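Local coordinates for alkyl hydroperoxide reductase AhpD (Deinococcus radiodurans R1, PDB 6K40), which probably acts as an AhpD-like peroxide-reducing enzyme in the antioxidant defence of this bacterium, at residues R91-Y94 with C95-H99; A149-A152 with P153-A156; A157-S160 with D161-L165; N178-S181 with S182-F186. One frame throughout, in Å; residues are numbered along the deposited sequence.

Interaction 1 (R91-Y94 with C95-H99)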
loop_
_atom_site.group_PDB
_atom_site.type_symbol
_atom_site.label_atom_id
_atom_site.label_comp_id
_atom_site.label_asym_id
_atom_site.label_seq_id
_atom_site.Cartn_x
_atom_site.Cartn_y
_atom_site.Cartn_z
ATOM N N ARG A 91 7.759 2.352 -2.432
ATOM C CA ARG A 91 6.885 3.326 -1.780
ATOM C C ARG A 91 6.722 4.585 -2.626
ATOM O O ARG A 91 6.943 5.707 -2.165
ATOM C CB ARG A 91 7.388 3.663 -0.372
ATOM C CG ARG A 91 7.351 2.477 0.571
ATOM C CD ARG A 91 8.013 2.786 1.892
ATOM N NE ARG A 91 7.257 3.763 2.667
ATOM C CZ ARG A 91 7.757 4.437 3.698
ATOM N NH1 ARG A 91 9.014 4.237 4.075
ATOM N NH2 ARG A 91 7.001 5.310 4.352
ATOM N N CYS A 92 6.323 4.390 -3.879
ATOM C CA CYS A 92 6.035 5.497 -4.780
ATOM C C CYS A 92 4.524 5.654 -4.903
ATOM O O CYS A 92 3.847 4.764 -5.429
ATOM C CB CYS A 92 6.670 5.252 -6.150
ATOM S SG CYS A 92 6.218 6.478 -7.382
ATOM N N VAL A 93 4.003 6.785 -4.420
ATOM C CA VAL A 93 2.556 6.974 -4.363
ATOM C C VAL A 93 1.969 7.091 -5.764
ATOM O O VAL A 93 0.915 6.514 -6.057
ATOM C CB VAL A 93 2.209 8.197 -3.499
ATOM C CG1 VAL A 93 0.742 8.562 -3.653
ATOM C CG2 VAL A 93 2.546 7.927 -2.042
ATOM N N TYR A 94 2.627 7.848 -6.646
ATOM C CA TYR A 94 2.112 8.015 -8.002
ATOM C C TYR A 94 1.932 6.663 -8.676
ATOM O O TYR A 94 0.837 6.335 -9.164
ATOM C CB TYR A 94 3.045 8.902 -8.835
ATOM C CG TYR A 94 2.437 9.324 -10.163
ATOM C CD1 TYR A 94 2.352 8.438 -11.236
ATOM C CD2 TYR A 94 1.932 10.604 -10.335
ATOM C CE1 TYR A 94 1.783 8.822 -12.441
ATOM C CE2 TYR A 94 1.365 10.996 -11.532
ATOM C CZ TYR A 94 1.296 10.104 -12.579
ATOM O OH TYR A 94 0.731 10.494 -13.767
ATOM N N CYS A 95 3.001 5.863 -8.711
ATOM C CA CYS A 95 2.927 4.595 -9.419
ATOM C C CYS A 95 2.024 3.613 -8.685
ATOM O O CYS A 95 1.239 2.905 -9.320
ATOM C CB CYS A 95 4.336 4.016 -9.603
ATOM S SG CYS A 95 5.456 5.014 -10.618
ATOM N N ALA A 96 2.049 3.624 -7.351
ATOM C CA ALA A 96 1.140 2.768 -6.593
ATOM C C ALA A 96 -0.308 3.040 -6.971
ATOM O O ALA A 96 -1.032 2.128 -7.372
ATOM C CB ALA A 96 1.343 2.953 -5.086
ATOM N N VAL A 97 -0.729 4.303 -6.916
ATOM C CA VAL A 97 -2.125 4.635 -7.189
ATOM C C VAL A 97 -2.488 4.317 -8.637
ATOM O O VAL A 97 -3.456 3.590 -8.908
ATOM C CB VAL A 97 -2.398 6.110 -6.848
ATOM C CG1 VAL A 97 -3.785 6.514 -7.312
ATOM C CG2 VAL A 97 -2.241 6.343 -5.349
ATOM N N SER A 98 -1.719 4.850 -9.596
ATOM C CA SER A 98 -2.118 4.716 -10.997
ATOM C C SER A 98 -2.064 3.259 -11.457
ATOM O O SER A 98 -3.014 2.753 -12.072
ATOM C CB SER A 98 -1.253 5.611 -11.889
ATOM O OG SER A 98 0.126 5.396 -11.671
ATOM N N HIS A 99 -0.972 2.555 -11.161
ATOM C CA HIS A 99 -0.873 1.179 -11.612
ATOM C C HIS A 99 -1.670 0.214 -10.746
ATOM O O HIS A 99 -1.999 -0.876 -11.217
ATOM C CB HIS A 99 0.601 0.785 -11.695
ATOM C CG HIS A 99 1.352 1.563 -12.730
ATOM N ND1 HIS A 99 1.284 1.271 -14.075
ATOM C CD2 HIS A 99 2.145 2.657 -12.623
ATOM C CE1 HIS A 99 2.023 2.133 -14.749
ATOM N NE2 HIS A 99 2.555 2.986 -13.893
#
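Cys92 and Cys95 meet sulfur to sulfur at the start of helix 93-107, where they form the CxxC motif of the AhpD-like fold. In relatives of this family such a pair is the redox centre. Here the SG atoms of Cys92 and Cys95 lie 3.6 Å apart, too far for a disulfide, so the pair is modelled as reduced. Cys92 is the N-cap: with SG anti to its backbone N (chi1 174°), its sulfur is brought round to receive the N-H of Cys95, 3.5 Å from N to SG and nearly straight at 169°. This side is buried, with Asn178 and Ser182 of helix 161-184 packed against Cys92 and a glycerol beside Cys95 that may mark a pocket.

The looser spot is around Val93, Ala96 and Val97. Val93 and Val97 lie side by side, pointing the same way, and their methyls meet, CG1 of Val93 to CG2 of Val97, at 4.1 Å. Ala96 nearby is partly exposed, and Val118 of the second subunit packs on both it and Val93. Tyr94 and Ser98 belong again to the buried, tightly bonded part. Tyr94 sends its hydroxyl off to Val46 N, while its carbonyl O takes two bonds from Ser98: the N-H at 3.0 Å, and OG at 2.8 Å from above the carbonyl plane.

Interaction 2 (A149-A152 with P153-A156); sequences ADLA and PLRA
Leu151 and Leu154 both carry CG beside the backbone N and opposite the carbonyl carbon (chi1 -59° and -58°), and both continue in an extended second torsion. The two chains therefore reach out from positions three residues apart, about one turn on, and cross obliquely, with CD2 of Leu151 and CD1 of Leu154 4.2 Å apart. Arg155 starts off in the same direction (chi1 -70°), then runs extended from CG to NE and passes across Leu151 at an angle. Its NH1 comes to rest 4.0 Å from Leu151 CB and just as close to CD1, so aliphatic carbons lie against one end of the guanidinium while NH2 is taken up in a salt bridge with Asp161.

All this belongs to helix 151-156, a short amphipathic helix entered from a 3-10 segment that includes 149-150. Leu154 is buried and Leu151 partly so, both against Tyr135 of helix 127-141, whereas Ala152, Pro153, Arg155 and Ala156 lie at the surface. The backbone closes with Arg155 N to Leu151 O at 3.0 Å and Ala156 N to Ala152 O at 2.9 Å. Pro153 has no N-H to give; the preceding turn has the 3-10 bond from Ala152 N to Ala149 O. The ring CD of Pro153 is pressed to 3.4 Å from Ala152 CB, closer than usual carbon contact, as the peptide link to the proline imposes, and its side chain touches Ala131 of helix 127-141. Asp150 OD2 bonds Thr147 N and forms a salt bridge with Lys138.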
loop_
_atom_site.group_PDB
_atom_site.type_symbol
_atom_site.label_atom_id
_atom_site.label_comp_id
_atom_site.label_asym_id
_atom_site.label_seq_id
_atom_site.Cartn_x
_atom_site.Cartn_y
_atom_site.Cartn_z
ATOM N N ALA A 149 20.217 -18.993 -11.423
ATOM C CA ALA A 149 19.255 -19.898 -10.798
ATOM C C ALA A 149 17.929 -19.205 -10.506
ATOM O O ALA A 149 16.880 -19.863 -10.470
ATOM C CB ALA A 149 19.846 -20.483 -9.514
ATOM N N ASP A 150 17.955 -17.886 -10.294
ATOM C CA ASP A 150 16.727 -17.139 -10.051
ATOM C C ASP A 150 15.762 -17.205 -11.228
ATOM O O ASP A 150 14.569 -16.934 -11.050
ATOM C CB ASP A 150 17.052 -15.677 -9.734
ATOM C CG ASP A 150 17.795 -15.518 -8.423
ATOM O OD1 ASP A 150 17.488 -16.258 -7.467
ATOM O OD2 ASP A 150 18.687 -14.649 -8.350
ATOM N N LEU A 151 16.240 -17.549 -12.424
ATOM C CA LEU A 151 15.336 -17.689 -13.557
ATOM C C LEU A 151 14.583 -19.013 -13.541
ATOM O O LEU A 151 13.581 -19.147 -14.254
ATOM C CB LEU A 151 16.102 -17.559 -14.874
ATOM C CG LEU A 151 16.857 -16.252 -15.122
ATOM C CD1 LEU A 151 17.537 -16.291 -16.485
ATOM C CD2 LEU A 151 15.938 -15.039 -15.000
ATOM N N ALA A 152 15.033 -19.980 -12.739
ATOM C CA ALA A 152 14.423 -21.309 -12.757
ATOM C C ALA A 152 12.927 -21.296 -12.455
ATOM O O ALA A 152 12.173 -21.954 -13.194
ATOM C CB ALA A 152 15.180 -22.234 -11.799
ATOM N N PRO A 153 12.427 -20.607 -11.417
ATOM C CA PRO A 153 10.964 -20.584 -11.220
ATOM C C PRO A 153 10.214 -19.970 -12.389
ATOM O O PRO A 153 9.166 -20.491 -12.793
ATOM C CB PRO A 153 10.800 -19.757 -9.937
ATOM C CG PRO A 153 12.115 -19.872 -9.239
ATOM C CD PRO A 153 13.126 -19.890 -10.335
ATOM N N LEU A 154 10.737 -18.877 -12.952
ATOM C CA LEU A 154 10.089 -18.239 -14.094
ATOM C C LEU A 154 9.938 -19.216 -15.253
ATOM O O LEU A 154 8.875 -19.292 -15.880
ATOM C CB LEU A 154 10.883 -17.005 -14.523
ATOM C CG LEU A 154 11.076 -15.919 -13.459
ATOM C CD1 LEU A 154 11.866 -14.739 -14.018
ATOM C CD2 LEU A 154 9.738 -15.452 -12.899
ATOM N N ARG A 155 10.995 -19.972 -15.555
ATOM C CA ARG A 155 10.898 -20.984 -16.599
ATOM C C ARG A 155 9.960 -22.115 -16.195
ATOM O O ARG A 155 9.294 -22.699 -17.058
ATOM C CB ARG A 155 12.287 -21.526 -16.938
ATOM C CG ARG A 155 13.165 -20.517 -17.661
ATOM C CD ARG A 155 14.390 -21.167 -18.284
ATOM N NE ARG A 155 15.076 -20.243 -19.183
ATOM C CZ ARG A 155 16.275 -19.720 -18.951
ATOM N NH1 ARG A 155 16.933 -20.030 -17.844
ATOM N NH2 ARG A 155 16.816 -18.884 -19.828
ATOM N N ALA A 156 9.869 -22.424 -14.898
ATOM C CA ALA A 156 8.938 -23.461 -14.467
ATOM C C ALA A 156 7.495 -23.016 -14.649
ATOM O O ALA A 156 6.599 -23.856 -14.790
ATOM C CB ALA A 156 9.200 -23.842 -13.010
#

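Interaction 3 (A157-S160 with D161-L165); sequences AGLS and DEAIL
Ser160 has an extended backbone (psi 168°), and from Asp161 onward the chain coils into helix 161-184. Two residues earlier Gly158, with phi 87°, makes the Schellman turn that ends helix 151-156, leaving four residues, 157-160, between the helices. The first turn closes with Ile164 N bonding Ser160 O at 2.8 Å.

Ser160 is the N-cap. Its OG sits between the backbone N and the carbonyl carbon (chi1 68°), which swings it over the helix start to accept the N-H of Ala163, 3.2 Å from N to OG. Alongside the cap is a hydrophobic staple: Leu159, just before the N-cap, packs against Ile164 inside the first turn, its CB 3.9 Å from CG1 of Ile164. Leu159 also reaches across with CD2 to Ala163 CB at 4.2 Å, and Leu74 touches both of these residues from outside. On the polar side a water bridges the linker to the helix, donating to Leu159 O at 3.0 Å and to Asp161 OD1 at 2.5 Å.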
loop_
_atom_site.group_PDB
_atom_site.type_symbol
_atom_site.label_atom_id
_atom_site.label_comp_id
_atom_site.label_asym_id
_atom_site.label_seq_id
_atom_site.Cartn_x
_atom_site.Cartn_y
_atom_site.Cartn_z
ATOM N N ALA A 157 7.254 -21.709 -14.638
ATOM C CA ALA A 157 5.933 -21.142 -14.865
ATOM C C ALA A 157 5.607 -20.961 -16.342
ATOM O O ALA A 157 4.557 -20.396 -16.664
ATOM C CB ALA A 157 5.812 -19.800 -14.140
ATOM N N GLY A 158 6.475 -21.409 -17.243
ATOM C CA GLY A 158 6.192 -21.339 -18.663
ATOM C C GLY A 158 6.571 -20.050 -19.357
ATOM O O GLY A 158 6.064 -19.787 -20.452
ATOM N N LEU A 159 7.444 -19.237 -18.767
ATOM C CA LEU A 159 7.843 -17.979 -19.386
ATOM C C LEU A 159 8.968 -18.223 -20.385
ATOM O O LEU A 159 10.016 -18.775 -20.031
ATOM C CB LEU A 159 8.276 -16.973 -18.322
ATOM C CG LEU A 159 7.153 -16.142 -17.693
ATOM C CD1 LEU A 159 6.594 -16.834 -16.465
ATOM C CD2 LEU A 159 7.652 -14.749 -17.343
ATOM N N SER A 160 8.749 -17.815 -21.633
ATOM C CA SER A 160 9.801 -17.882 -22.631
ATOM C C SER A 160 10.902 -16.875 -22.302
ATOM O O SER A 160 10.748 -15.994 -21.451
ATOM C CB SER A 160 9.234 -17.621 -24.026
ATOM O OG SER A 160 8.792 -16.282 -24.154
ATOM N N ASP A 161 12.031 -17.013 -22.999
ATOM C CA ASP A 161 13.131 -16.073 -22.811
ATOM C C ASP A 161 12.709 -14.654 -23.169
ATOM O O ASP A 161 13.106 -13.692 -22.500
ATOM C CB ASP A 161 14.335 -16.507 -23.646
ATOM C CG ASP A 161 15.072 -17.685 -23.034
ATOM O OD1 ASP A 161 14.535 -18.288 -22.079
ATOM O OD2 ASP A 161 16.183 -18.010 -23.508
ATOM N N GLU A 162 11.889 -14.505 -24.210
ATOM C CA GLU A 162 11.379 -13.184 -24.566
ATOM C C GLU A 162 10.503 -12.617 -23.452
ATOM O O GLU A 162 10.613 -11.435 -23.102
ATOM C CB GLU A 162 10.611 -13.265 -25.885
ATOM C CG GLU A 162 11.500 -13.479 -27.112
ATOM C CD GLU A 162 11.916 -14.932 -27.307
ATOM O OE1 GLU A 162 11.303 -15.823 -26.679
ATOM O OE2 GLU A 162 12.856 -15.186 -28.089
ATOM N N ALA A 163 9.633 -13.451 -22.876
ATOM C CA ALA A 163 8.801 -12.999 -21.766
ATOM C C ALA A 163 9.644 -12.680 -20.538
ATOM O O ALA A 163 9.332 -11.749 -19.789
ATOM C CB ALA A 163 7.746 -14.054 -21.436
ATOM N N ILE A 164 10.719 -13.439 -20.313
ATOM C CA ILE A 164 11.595 -13.157 -19.180
ATOM C C ILE A 164 12.303 -11.820 -19.370
ATOM O O ILE A 164 12.409 -11.019 -18.434
ATOM C CB ILE A 164 12.594 -14.311 -18.983
ATOM C CG1 ILE A 164 11.874 -15.549 -18.440
ATOM C CG2 ILE A 164 13.724 -13.890 -18.057
ATOM C CD1 ILE A 164 12.766 -16.766 -18.290
ATOM N N LEU A 165 12.798 -11.559 -20.583
ATOM C CA LEU A 165 13.410 -10.269 -20.877
ATOM C C LEU A 165 12.410 -9.135 -20.683
ATOM O O LEU A 165 12.746 -8.090 -20.114
ATOM C CB LEU A 165 13.967 -10.268 -22.300
ATOM C CG LEU A 165 14.498 -8.956 -22.884
ATOM C CD1 LEU A 165 15.508 -8.307 -21.950
ATOM C CD2 LEU A 165 15.111 -9.194 -24.259
HETATM O O HOH W 1 12.809 -19.451 -20.774
#

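Interaction 4 (N178-S181 with S182-F186); sequences NRVS and SALGF
The Phe186 ring lies against Ser181 and Val180 at the C-terminal cap of helix 161-184, where the chain turns off through Gly185 with positive phi, as in a Schellman-type ending. Both neighbours approach the ring obliquely: Ser181 OG is 3.4 Å from CD2, and Val180 CG1 is 3.9 Å from CE2. Tyr94 of helix 93-107 and Val46 and Ala49 of helix 45-49 also pack on Phe186, fixing the ring in a buried position just past the helix end. With CG on the side of its own N and anti to the carbonyl carbon (chi1 -66°), the phenyl turns back toward the last turn. The backbone holds that fold: Phe186 N bonds Ser181 O at 3.0 Å, the donor lying in the carbonyl plane, a 6→1 link spanning five residues where the helix has used four.

On the flank, Val180 CG1 also reaches Leu184 CD1 at 4.2 Å, while the N-H of Leu184 bonds Val180 O. Further back, the Asn178 amide is engaged elsewhere, OD1 with Asn90 and ND2 with Ser87, so it ties the helix to helix 76-90. The Asn178 carbonyl is doubly used by Ser182, from opposite faces of its plane: the N-H arrives at 2.9 Å, and the hydroxyl OG donates from the other face at 2.7 Å.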
loop_
_atom_site.group_PDB
_atom_site.type_symbol
_atom_site.label_atom_id
_atom_site.label_comp_id
_atom_site.label_asym_id
_atom_site.label_seq_id
_atom_site.Cartn_x
_atom_site.Cartn_y
_atom_site.Cartn_z
ATOM N N ASN A 178 9.617 4.864 -10.306
ATOM C CA ASN A 178 9.471 5.136 -8.880
ATOM C C ASN A 178 10.449 6.211 -8.431
ATOM O O ASN A 178 10.077 7.154 -7.723
ATOM C CB ASN A 178 9.692 3.856 -8.075
ATOM C CG ASN A 178 8.591 2.843 -8.271
ATOM O OD1 ASN A 178 8.703 1.704 -7.819
ATOM N ND2 ASN A 178 7.521 3.246 -8.949
ATOM N N ARG A 179 11.711 6.084 -8.840
ATOM C CA ARG A 179 12.722 7.032 -8.398
ATOM C C ARG A 179 12.465 8.418 -8.972
ATOM O O ARG A 179 12.559 9.417 -8.251
ATOM C CB ARG A 179 14.111 6.519 -8.770
ATOM C CG ARG A 179 14.626 5.510 -7.759
ATOM C CD ARG A 179 15.746 4.648 -8.295
ATOM N NE ARG A 179 16.284 3.809 -7.232
ATOM C CZ ARG A 179 15.892 2.562 -6.993
ATOM N NH1 ARG A 179 14.963 1.998 -7.756
ATOM N NH2 ARG A 179 16.435 1.879 -5.993
ATOM N N VAL A 180 12.096 8.499 -10.251
ATOM C CA VAL A 180 11.799 9.807 -10.839
ATOM C C VAL A 180 10.635 10.469 -10.103
ATOM O O VAL A 180 10.729 11.624 -9.654
ATOM C CB VAL A 180 11.518 9.674 -12.346
ATOM C CG1 VAL A 180 11.005 10.993 -12.906
ATOM C CG2 VAL A 180 12.775 9.234 -13.082
ATOM N N SER A 181 9.528 9.734 -9.944
ATOM C CA SER A 181 8.320 10.309 -9.363
ATOM C C SER A 181 8.513 10.683 -7.897
ATOM O O SER A 181 8.004 11.712 -7.447
ATOM C CB SER A 181 7.155 9.327 -9.505
ATOM O OG SER A 181 6.769 9.171 -10.859
ATOM N N SER A 182 9.259 9.874 -7.139
ATOM C CA SER A 182 9.461 10.179 -5.726
ATOM C C SER A 182 10.461 11.313 -5.546
ATOM O O SER A 182 10.310 12.141 -4.637
ATOM C CB SER A 182 9.915 8.939 -4.955
ATOM O OG SER A 182 9.158 7.791 -5.294
ATOM N N ALA A 183 11.494 11.366 -6.394
ATOM C CA ALA A 183 12.478 12.431 -6.279
ATOM C C ALA A 183 11.876 13.784 -6.633
ATOM O O ALA A 183 12.235 14.801 -6.030
ATOM C CB ALA A 183 13.673 12.120 -7.172
ATOM N N LEU A 184 10.965 13.822 -7.609
ATOM C CA LEU A 184 10.442 15.095 -8.087
ATOM C C LEU A 184 9.026 15.391 -7.602
ATOM O O LEU A 184 8.422 16.372 -8.053
ATOM C CB LEU A 184 10.504 15.136 -9.610
ATOM C CG LEU A 184 11.911 14.908 -10.161
ATOM C CD1 LEU A 184 11.882 14.882 -11.671
ATOM C CD2 LEU A 184 12.868 15.973 -9.651
ATOM N N GLY A 185 8.495 14.590 -6.685
ATOM C CA GLY A 185 7.217 14.893 -6.057
ATOM C C GLY A 185 6.010 14.860 -6.970
ATOM O O GLY A 185 5.134 15.728 -6.863
ATOM N N PHE A 186 5.925 13.867 -7.851
ATOM C CA PHE A 186 4.775 13.744 -8.734
ATOM C C PHE A 186 3.548 13.280 -7.952
ATOM O O PHE A 186 3.648 12.518 -6.985
ATOM C CB PHE A 186 5.079 12.770 -9.876
ATOM C CG PHE A 186 6.148 13.253 -10.825
ATOM C CD1 PHE A 186 6.705 14.517 -10.690
ATOM C CD2 PHE A 186 6.594 12.437 -11.854
ATOM C CE1 PHE A 186 7.687 14.957 -11.559
ATOM C CE2 PHE A 186 7.575 12.871 -12.729
ATOM C CZ PHE A 186 8.119 14.135 -12.584
#

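Along the chain the four follow in series, and in space they form two clusters. Interactions 2 and 3, centres 9 Å apart, are the short helix 151-156 and the turn into helix 161-184; they touch through Arg155 and Asp161, and through Leu151 and Arg155 against Ile164. Interaction 4 lies at the far end of that same long helix, its centre about 30 Å from that of interaction 3, on the opposite side of the chain's centre. There it meets interaction 1, centres 10 Å apart, with Asn178 packed on both cysteines and Ser181 and Ser182 on Cys92. Helix 161-184 thus spans from a peripheral helical turn to the buried CxxC region.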